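Local coordinates for protein sorbitol-6-phosphate dehydrogenase (Erwinia amylovora CFBP1430, PDB 5O3Z) that catalyses, as a short-chain dehydrogenase/reductase, the oxidation of sorbitol 6-phosphate at its second carbon, probably yielding fructose 6-phosphate with transfer of hydride to a nicotinamide cofactor, at residues Q142-G151 with Y158-T169; I181-G189 with A247-T257. All coordinates share one frame; numbering follows the deposited sequence.

From the N terminus, five parallel strands of a Rossmann sheet come first, the fifth being 139-145. Contact 1 then closes a short loop of six residues as 158-169 folds back on 142-151. Helix 156-176 leads into strand 182-188, completing a beta-alpha-beta unit, and contact 2 closes a much longer, largely helical excursion when 247-257 pairs with 181-189. The two loops follow in series, neither enclosing the other. Contact 1 exemplifies a helix packed on the preceding strand, contact 2 a strand paired with its neighbour. They meet where S185 OG lies 2.5 Å from T169 OG1 and 2.7 Å from Q142 OE1, probably hydrogen-bonded to both.

Contact 1 of 2, residues Q142-G151 with Y158-T169; sequences QINSKSGKVG and YSAAKFGGVGLT
N144, its CG anti to the backbone N (chi1 -161°), sends its amide to the helix: ND2 donates to K162 O at 3.0 Å, almost straight at 174° and in the plane of the amide, and also to Q142 OE1, itself bonded to S185 OG. Its OD1 turns back to the backbone N of S145, so both ends of the carboxamide are engaged and its rotation is fixed. The aliphatic part of K162 slides past N144 in the opposite direction, with CB 3.3 Å from OD1, while NZ makes a weak bond to I143 O. K162 CG lies over the Y158 ring, whose CE2 edge meets S145 OG at 3.6 Å. This Tyr-x-x-x-Lys pair beside a serine matches the SDR signature, so Y158, K162 and S145 are probably catalytic. S145 OG accepts from S147 N at 3.0 Å, closing an ST turn. G148 O sits over one face of the F163 ring, and S159 OG donates to S147 O at 3.2 Å. Water 2 joins Q142 NE2 to K162 NZ. The axes of 142-145 and 158-169 approach to 8.3 Å; helix 106-133 flanks A161 and L168, strand 182-188 touches N144, and F163 packs on F163 of a second subunit.

Contact 2 of 2, residues I181-G189 with A247-T257; sequences ITVHSLMLG and AYCTGQSINVT
H184 and Q252 lie side by side where strand 182-188 takes up strand 253-256, the edge of the seven-stranded parallel Rossmann sheet within this chain. CG of H184 is opposite its carbonyl carbon (chi1 -58°), which swings the imidazole toward the loop leading into strand 253-256: ND1 accepts from Q252 N at 3.3 Å, with the donor tilted from the ring plane, and NE2 bonds weakly to C249 O at the ring edge. Y241 of helix 231-242 meets this ring edge-to-face. Along the strands, backbone bonds alternate, S185 N to Q252 O and I254 N to S185 O among them, in parallel register. L186 and L188 share one face of the sheet with I254 and V256. Each leucine runs alongside its neighbour, L186 CD2 reaching I254 CB at 3.9 Å, and helix 231-242 packs against this side. On the other face M187 bends at chi2 and chi3, carrying SD to 3.8 Å from S253 CB, while its CB touches N255 ND2, a buried nitrogen without a polar partner; N255 OD1 is bonded to Q252 of a third subunit. At the opposite end T250 stands in for a backbone acceptor: OG1, anti to its own N (chi1 -170°), accepts from V183 N at 3.2 Å and gives its own proton to water 3, which donates to I181 O.

Contact 1 of 2, residues Q142-G151 with Y158-T169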
loop_
_atom_site.group_PDB
_atom_site.type_symbol
_atom_site.label_atom_id
_atom_site.label_comp_id
_atom_site.label_asym_id
_atom_site.label_seq_id
_atom_site.Cartn_x
_atom_site.Cartn_y
_atom_site.Cartn_z
ATOM N N GLN A 142 2.351 -15.422 -11.428
ATOM C CA GLN A 142 3.624 -15.665 -10.754
ATOM C C GLN A 142 3.513 -16.127 -9.311
ATOM O O GLN A 142 2.813 -15.527 -8.499
ATOM C CB GLN A 142 4.434 -14.352 -10.721
ATOM C CG GLN A 142 5.911 -14.531 -10.352
ATOM C CD GLN A 142 6.542 -13.311 -9.604
ATOM O OE1 GLN A 142 5.848 -12.378 -9.153
ATOM N NE2 GLN A 142 7.872 -13.385 -9.394
ATOM N N ILE A 143 4.275 -17.113 -8.928
ATOM C CA ILE A 143 4.404 -17.486 -7.503
ATOM C C ILE A 143 5.398 -16.512 -6.841
ATOM O O ILE A 143 6.523 -16.420 -7.270
ATOM C CB ILE A 143 4.884 -18.917 -7.348
ATOM C CG1 ILE A 143 3.961 -19.897 -8.123
ATOM C CG2 ILE A 143 4.954 -19.280 -5.896
ATOM C CD1 ILE A 143 2.432 -19.630 -7.954
ATOM N N ASN A 144 4.932 -15.752 -5.835
ATOM C CA ASN A 144 5.710 -14.748 -5.184
ATOM C C ASN A 144 5.564 -15.121 -3.699
ATOM O O ASN A 144 5.249 -16.298 -3.366
ATOM C CB ASN A 144 5.209 -13.361 -5.660
ATOM C CG ASN A 144 6.219 -12.222 -5.408
ATOM O OD1 ASN A 144 6.713 -12.023 -4.288
ATOM N ND2 ASN A 144 6.486 -11.482 -6.442
ATOM N N SER A 145 5.716 -14.150 -2.816
ATOM C CA SER A 145 6.035 -14.378 -1.445
ATOM C C SER A 145 5.534 -13.159 -0.681
ATOM O O SER A 145 5.478 -12.056 -1.237
ATOM C CB SER A 145 7.529 -14.490 -1.263
ATOM O OG SER A 145 7.932 -14.590 0.119
ATOM N N LYS A 146 5.261 -13.331 0.594
ATOM C CA LYS A 146 5.064 -12.151 1.440
ATOM C C LYS A 146 6.331 -11.261 1.493
ATOM O O LYS A 146 6.245 -10.047 1.679
ATOM C CB LYS A 146 4.593 -12.576 2.812
ATOM C CG LYS A 146 5.584 -13.351 3.606
ATOM C CD LYS A 146 5.015 -13.568 4.988
ATOM C CE LYS A 146 5.699 -14.673 5.747
ATOM N NZ LYS A 146 6.906 -14.121 6.421
ATOM N N SER A 147 7.490 -11.841 1.225
ATOM C CA SER A 147 8.709 -11.107 1.085
ATOM C C SER A 147 8.716 -10.179 -0.115
ATOM O O SER A 147 9.608 -9.366 -0.178
ATOM C CB SER A 147 9.926 -12.056 1.094
ATOM O OG SER A 147 9.981 -12.802 2.291
ATOM N N GLY A 148 7.756 -10.263 -1.028
ATOM C CA GLY A 148 7.505 -9.249 -2.039
ATOM C C GLY A 148 6.542 -8.143 -1.644
ATOM O O GLY A 148 6.228 -7.290 -2.439
ATOM N N LYS A 149 6.016 -8.217 -0.431
ATOM C CA LYS A 149 5.153 -7.171 0.161
ATOM C C LYS A 149 5.838 -6.368 1.260
ATOM O O LYS A 149 5.623 -5.184 1.370
ATOM C CB LYS A 149 3.902 -7.839 0.800
ATOM C CG LYS A 149 2.992 -8.509 -0.203
ATOM C CD LYS A 149 2.314 -7.553 -1.156
ATOM C CE LYS A 149 1.420 -6.552 -0.454
ATOM N NZ LYS A 149 0.610 -5.899 -1.506
ATOM N N VAL A 150 6.576 -7.075 2.097
ATOM C CA VAL A 150 7.398 -6.588 3.191
ATOM C C VAL A 150 8.823 -7.137 3.084
ATOM O O VAL A 150 9.055 -8.340 2.958
ATOM C CB VAL A 150 6.809 -6.964 4.562
ATOM C CG1 VAL A 150 5.459 -6.424 4.637
ATOM C CG2 VAL A 150 6.630 -8.417 4.773
ATOM N N GLY A 151 9.790 -6.225 3.167
ATOM C CA GLY A 151 11.183 -6.539 3.060
ATOM C C GLY A 151 11.577 -7.475 4.205
ATOM O O GLY A 151 10.900 -7.526 5.226
ATOM N N TYR A 158 16.478 -11.861 -2.022
ATOM C CA TYR A 158 15.125 -12.366 -2.135
ATOM C C TYR A 158 14.048 -11.238 -2.165
ATOM O O TYR A 158 13.257 -11.221 -3.051
ATOM C CB TYR A 158 14.886 -13.417 -1.046
ATOM C CG TYR A 158 13.650 -14.308 -1.276
ATOM C CD1 TYR A 158 13.607 -15.213 -2.340
ATOM C CD2 TYR A 158 12.532 -14.243 -0.412
ATOM C CE1 TYR A 158 12.503 -16.047 -2.539
ATOM C CE2 TYR A 158 11.407 -15.066 -0.608
ATOM C CZ TYR A 158 11.409 -15.982 -1.669
ATOM O OH TYR A 158 10.323 -16.801 -1.924
ATOM N N SER A 159 14.071 -10.273 -1.249
ATOM C CA SER A 159 13.088 -9.184 -1.288
ATOM C C SER A 159 13.174 -8.276 -2.512
ATOM O O SER A 159 12.179 -7.938 -3.106
ATOM C CB SER A 159 13.139 -8.351 -0.025
ATOM O OG SER A 159 12.529 -9.069 1.056
ATOM N N ALA A 160 14.380 -7.904 -2.877
ATOM C CA ALA A 160 14.613 -7.111 -4.056
ATOM C C ALA A 160 13.942 -7.766 -5.298
ATOM O O ALA A 160 13.231 -7.124 -6.089
ATOM C CB ALA A 160 16.124 -6.943 -4.249
ATOM N N ALA A 161 14.150 -9.071 -5.433
ATOM C CA ALA A 161 13.708 -9.770 -6.608
ATOM C C ALA A 161 12.210 -10.003 -6.578
ATOM O O ALA A 161 11.603 -9.899 -7.577
ATOM C CB ALA A 161 14.424 -11.098 -6.684
ATOM N N LYS A 162 11.641 -10.293 -5.390
ATOM C CA LYS A 162 10.222 -10.537 -5.233
ATOM C C LYS A 162 9.432 -9.258 -5.329
ATOM O O LYS A 162 8.441 -9.235 -6.003
ATOM C CB LYS A 162 9.904 -11.250 -3.915
ATOM C CG LYS A 162 10.340 -12.723 -3.852
ATOM C CD LYS A 162 9.765 -13.575 -4.981
ATOM C CE LYS A 162 10.332 -15.005 -4.968
ATOM N NZ LYS A 162 9.594 -15.905 -5.911
ATOM N N PHE A 163 9.883 -8.178 -4.705
ATOM C CA PHE A 163 9.260 -6.871 -5.037
ATOM C C PHE A 163 9.323 -6.548 -6.540
ATOM O O PHE A 163 8.344 -6.126 -7.207
ATOM C CB PHE A 163 10.011 -5.770 -4.265
ATOM C CG PHE A 163 9.446 -5.457 -2.902
ATOM C CD1 PHE A 163 9.591 -6.344 -1.844
ATOM C CD2 PHE A 163 8.833 -4.271 -2.666
ATOM C CE1 PHE A 163 9.072 -6.052 -0.596
ATOM C CE2 PHE A 163 8.334 -3.964 -1.405
ATOM C CZ PHE A 163 8.507 -4.820 -0.364
ATOM N N GLY A 164 10.493 -6.758 -7.127
ATOM C CA GLY A 164 10.648 -6.540 -8.564
ATOM C C GLY A 164 9.662 -7.331 -9.393
ATOM O O GLY A 164 9.065 -6.795 -10.338
ATOM N N GLY A 165 9.364 -8.532 -8.945
ATOM C CA GLY A 165 8.254 -9.274 -9.599
ATOM C C GLY A 165 6.878 -8.572 -9.589
ATOM O O GLY A 165 6.106 -8.697 -10.517
ATOM N N VAL A 166 6.560 -7.871 -8.490
ATOM C CA VAL A 166 5.296 -7.122 -8.428
ATOM C C VAL A 166 5.296 -6.070 -9.462
ATOM O O VAL A 166 4.340 -5.927 -10.194
ATOM C CB VAL A 166 5.077 -6.516 -7.042
ATOM C CG1 VAL A 166 3.804 -5.620 -7.081
ATOM C CG2 VAL A 166 5.011 -7.652 -6.029
ATOM N N GLY A 167 6.397 -5.339 -9.519
ATOM C CA GLY A 167 6.578 -4.308 -10.564
ATOM C C GLY A 167 6.426 -4.844 -11.986
ATOM O O GLY A 167 5.751 -4.244 -12.821
ATOM N N LEU A 168 7.081 -5.977 -12.238
ATOM C CA LEU A 168 6.954 -6.606 -13.567
ATOM C C LEU A 168 5.519 -7.045 -13.849
ATOM O O LEU A 168 4.963 -6.698 -14.886
ATOM C CB LEU A 168 7.928 -7.768 -13.718
ATOM C CG LEU A 168 7.854 -8.442 -15.072
ATOM C CD1 LEU A 168 8.045 -7.476 -16.230
ATOM C CD2 LEU A 168 8.843 -9.526 -15.138
ATOM N N THR A 169 4.874 -7.676 -12.852
ATOM C CA THR A 169 3.439 -8.009 -12.928
ATOM C C THR A 169 2.561 -6.797 -13.276
ATOM O O THR A 169 1.687 -6.927 -14.112
ATOM C CB THR A 169 2.916 -8.713 -11.644
ATOM O OG1 THR A 169 3.288 -10.084 -11.579
ATOM C CG2 THR A 169 1.436 -8.605 -11.537
HETATM O O HOH W 1 10.087 -11.964 -8.556
HETATM O O HOH W 2 9.685 -15.400 -8.994
#

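Contact 2 of 2, residues I181-G189 with A247-T257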
loop_
_atom_site.group_PDB
_atom_site.type_symbol
_atom_site.label_atom_id
_atom_site.label_comp_id
_atom_site.label_asym_id
_atom_site.label_seq_id
_atom_site.Cartn_x
_atom_site.Cartn_y
_atom_site.Cartn_z
ATOM N N ILE A 181 -5.284 -10.283 -21.786
ATOM C CA ILE A 181 -4.505 -11.144 -20.924
ATOM C C ILE A 181 -4.335 -10.447 -19.570
ATOM O O ILE A 181 -3.901 -9.339 -19.546
ATOM C CB ILE A 181 -3.093 -11.430 -21.494
ATOM C CG1 ILE A 181 -3.171 -12.078 -22.893
ATOM C CG2 ILE A 181 -2.405 -12.440 -20.574
ATOM C CD1 ILE A 181 -1.868 -12.091 -23.627
ATOM N N THR A 182 -4.653 -11.144 -18.495
ATOM C CA THR A 182 -4.403 -10.694 -17.141
ATOM C C THR A 182 -3.148 -11.356 -16.500
ATOM O O THR A 182 -2.761 -12.458 -16.840
ATOM C CB THR A 182 -5.604 -10.960 -16.228
ATOM O OG1 THR A 182 -5.708 -12.349 -15.944
ATOM C CG2 THR A 182 -6.860 -10.460 -16.797
ATOM N N VAL A 183 -2.573 -10.671 -15.500
ATOM C CA VAL A 183 -1.282 -10.995 -14.889
ATOM C C VAL A 183 -1.405 -10.680 -13.403
ATOM O O VAL A 183 -1.813 -9.541 -13.060
ATOM C CB VAL A 183 -0.197 -10.089 -15.468
ATOM C CG1 VAL A 183 1.231 -10.578 -15.031
ATOM C CG2 VAL A 183 -0.320 -9.974 -16.987
ATOM N N HIS A 184 -1.064 -11.637 -12.569
ATOM C CA HIS A 184 -1.066 -11.564 -11.101
ATOM C C HIS A 184 0.127 -12.164 -10.484
ATOM O O HIS A 184 0.740 -13.077 -11.060
ATOM C CB HIS A 184 -2.262 -12.300 -10.527
ATOM C CG HIS A 184 -3.569 -11.797 -11.023
ATOM N ND1 HIS A 184 -4.061 -10.548 -10.651
ATOM C CD2 HIS A 184 -4.466 -12.326 -11.902
ATOM C CE1 HIS A 184 -5.192 -10.322 -11.312
ATOM N NE2 HIS A 184 -5.472 -11.392 -12.072
ATOM N N SER A 185 0.464 -11.680 -9.281
ATOM C CA SER A 185 1.470 -12.275 -8.460
ATOM C C SER A 185 0.775 -12.762 -7.199
ATOM O O SER A 185 -0.065 -12.031 -6.584
ATOM C CB SER A 185 2.572 -11.246 -8.158
ATOM O OG SER A 185 3.451 -11.063 -9.271
ATOM N N LEU A 186 1.098 -13.981 -6.791
ATOM C CA LEU A 186 0.504 -14.569 -5.605
ATOM C C LEU A 186 1.451 -14.486 -4.484
ATOM O O LEU A 186 2.526 -15.061 -4.555
ATOM C CB LEU A 186 0.123 -16.065 -5.824
ATOM C CG LEU A 186 -0.858 -16.441 -6.914
ATOM C CD1 LEU A 186 -1.357 -17.896 -6.732
ATOM C CD2 LEU A 186 -2.029 -15.434 -6.970
ATOM N N MET A 187 1.088 -13.757 -3.418
ATOM C CA MET A 187 2.006 -13.518 -2.369
ATOM C C MET A 187 1.846 -14.544 -1.289
ATOM O O MET A 187 1.088 -14.391 -0.342
ATOM C CB MET A 187 1.897 -12.034 -1.886
ATOM C CG MET A 187 1.506 -11.052 -2.988
ATOM S SD MET A 187 2.718 -10.929 -4.335
ATOM C CE MET A 187 4.110 -10.117 -3.500
ATOM N N LEU A 188 2.594 -15.620 -1.364
ATOM C CA LEU A 188 2.408 -16.722 -0.408
ATOM C C LEU A 188 2.974 -16.471 0.929
ATOM O O LEU A 188 4.027 -15.848 1.070
ATOM C CB LEU A 188 3.061 -18.008 -0.942
ATOM C CG LEU A 188 2.581 -18.401 -2.351
ATOM C CD1 LEU A 188 3.151 -19.747 -2.697
ATOM C CD2 LEU A 188 1.087 -18.357 -2.619
ATOM N N GLY A 189 2.317 -16.992 1.977
ATOM C CA GLY A 189 2.944 -17.082 3.275
ATOM C C GLY A 189 3.899 -18.271 3.256
ATOM O O GLY A 189 4.250 -18.765 2.188
ATOM N N ALA A 247 -11.894 -12.267 -15.041
ATOM C CA ALA A 247 -11.498 -11.475 -16.202
ATOM C C ALA A 247 -11.337 -9.968 -15.995
ATOM O O ALA A 247 -10.594 -9.354 -16.729
ATOM C CB ALA A 247 -12.430 -11.719 -17.405
ATOM N N TYR A 248 -12.004 -9.394 -14.991
ATOM C CA TYR A 248 -11.940 -7.966 -14.741
ATOM C C TYR A 248 -10.918 -7.620 -13.636
ATOM O O TYR A 248 -10.876 -6.481 -13.158
ATOM C CB TYR A 248 -13.347 -7.438 -14.420
ATOM C CG TYR A 248 -13.458 -5.987 -14.493
ATOM C CD1 TYR A 248 -13.376 -5.318 -15.719
ATOM C CD2 TYR A 248 -13.773 -5.239 -13.333
ATOM C CE1 TYR A 248 -13.495 -3.963 -15.802
ATOM C CE2 TYR A 248 -13.915 -3.863 -13.406
ATOM C CZ TYR A 248 -13.780 -3.237 -14.606
ATOM O OH TYR A 248 -13.916 -1.875 -14.664
ATOM N N CYS A 249 -10.120 -8.608 -13.238
ATOM C CA CYS A 249 -9.045 -8.403 -12.303
ATOM C C CYS A 249 -7.721 -8.502 -13.027
ATOM O O CYS A 249 -7.406 -9.557 -13.677
ATOM C CB CYS A 249 -9.104 -9.434 -11.147
ATOM S SG CYS A 249 -10.614 -9.227 -10.095
ATOM N N THR A 250 -6.896 -7.473 -12.912
ATOM C CA THR A 250 -5.506 -7.675 -13.433
ATOM C C THR A 250 -4.474 -6.791 -12.742
ATOM O O THR A 250 -4.792 -5.744 -12.169
ATOM C CB THR A 250 -5.430 -7.439 -14.972
ATOM O OG1 THR A 250 -4.135 -7.871 -15.477
ATOM C CG2 THR A 250 -5.530 -6.033 -15.251
ATOM N N GLY A 251 -3.229 -7.262 -12.771
ATOM C CA GLY A 251 -2.124 -6.598 -12.127
ATOM C C GLY A 251 -1.982 -6.743 -10.626
ATOM O O GLY A 251 -1.280 -5.969 -10.011
ATOM N N GLN A 252 -2.669 -7.661 -10.049
ATOM C CA GLN A 252 -2.770 -7.784 -8.615
ATOM C C GLN A 252 -1.664 -8.567 -7.849
ATOM O O GLN A 252 -1.021 -9.484 -8.366
ATOM C CB GLN A 252 -4.169 -8.317 -8.237
ATOM C CG GLN A 252 -5.356 -7.551 -8.782
ATOM C CD GLN A 252 -5.381 -6.102 -8.396
ATOM O OE1 GLN A 252 -5.312 -5.747 -7.207
ATOM N NE2 GLN A 252 -5.468 -5.234 -9.385
ATOM N N SER A 253 -1.383 -8.123 -6.636
ATOM C CA SER A 253 -0.610 -8.887 -5.676
ATOM C C SER A 253 -1.617 -9.474 -4.764
ATOM O O SER A 253 -2.208 -8.744 -3.962
ATOM C CB SER A 253 0.360 -7.977 -4.924
ATOM O OG SER A 253 1.231 -7.276 -5.804
ATOM N N ILE A 254 -1.895 -10.778 -4.896
ATOM C CA ILE A 254 -2.969 -11.433 -4.162
ATOM C C ILE A 254 -2.381 -12.121 -2.937
ATOM O O ILE A 254 -1.577 -13.015 -3.046
ATOM C CB ILE A 254 -3.645 -12.476 -5.064
ATOM C CG1 ILE A 254 -4.295 -11.865 -6.272
ATOM C CG2 ILE A 254 -4.647 -13.259 -4.295
ATOM C CD1 ILE A 254 -5.216 -10.634 -6.073
ATOM N N ASN A 255 -2.718 -11.670 -1.736
ATOM C CA ASN A 255 -2.154 -12.263 -0.575
ATOM C C ASN A 255 -2.771 -13.612 -0.285
ATOM O O ASN A 255 -4.005 -13.776 -0.390
ATOM C CB ASN A 255 -2.364 -11.341 0.636
ATOM C CG ASN A 255 -1.632 -10.037 0.492
ATOM O OD1 ASN A 255 -2.188 -8.937 0.693
ATOM N ND2 ASN A 255 -0.433 -10.129 0.117
ATOM N N VAL A 256 -1.941 -14.548 0.152
ATOM C CA VAL A 256 -2.391 -15.871 0.545
ATOM C C VAL A 256 -1.600 -16.159 1.754
ATOM O O VAL A 256 -0.594 -16.941 1.748
ATOM C CB VAL A 256 -2.104 -16.902 -0.587
ATOM C CG1 VAL A 256 -2.682 -18.245 -0.227
ATOM C CG2 VAL A 256 -2.724 -16.426 -1.898
ATOM N N THR A 257 -1.997 -15.482 2.845
ATOM C CA THR A 257 -1.115 -15.364 3.995
ATOM C C THR A 257 -1.770 -15.664 5.336
ATOM O O THR A 257 -1.133 -15.503 6.371
ATOM C CB THR A 257 -0.409 -13.963 4.139
ATOM O OG1 THR A 257 -1.329 -12.923 4.621
ATOM C CG2 THR A 257 0.383 -13.515 2.873
HETATM O O HOH W 3 -3.959 -7.298 -18.082
#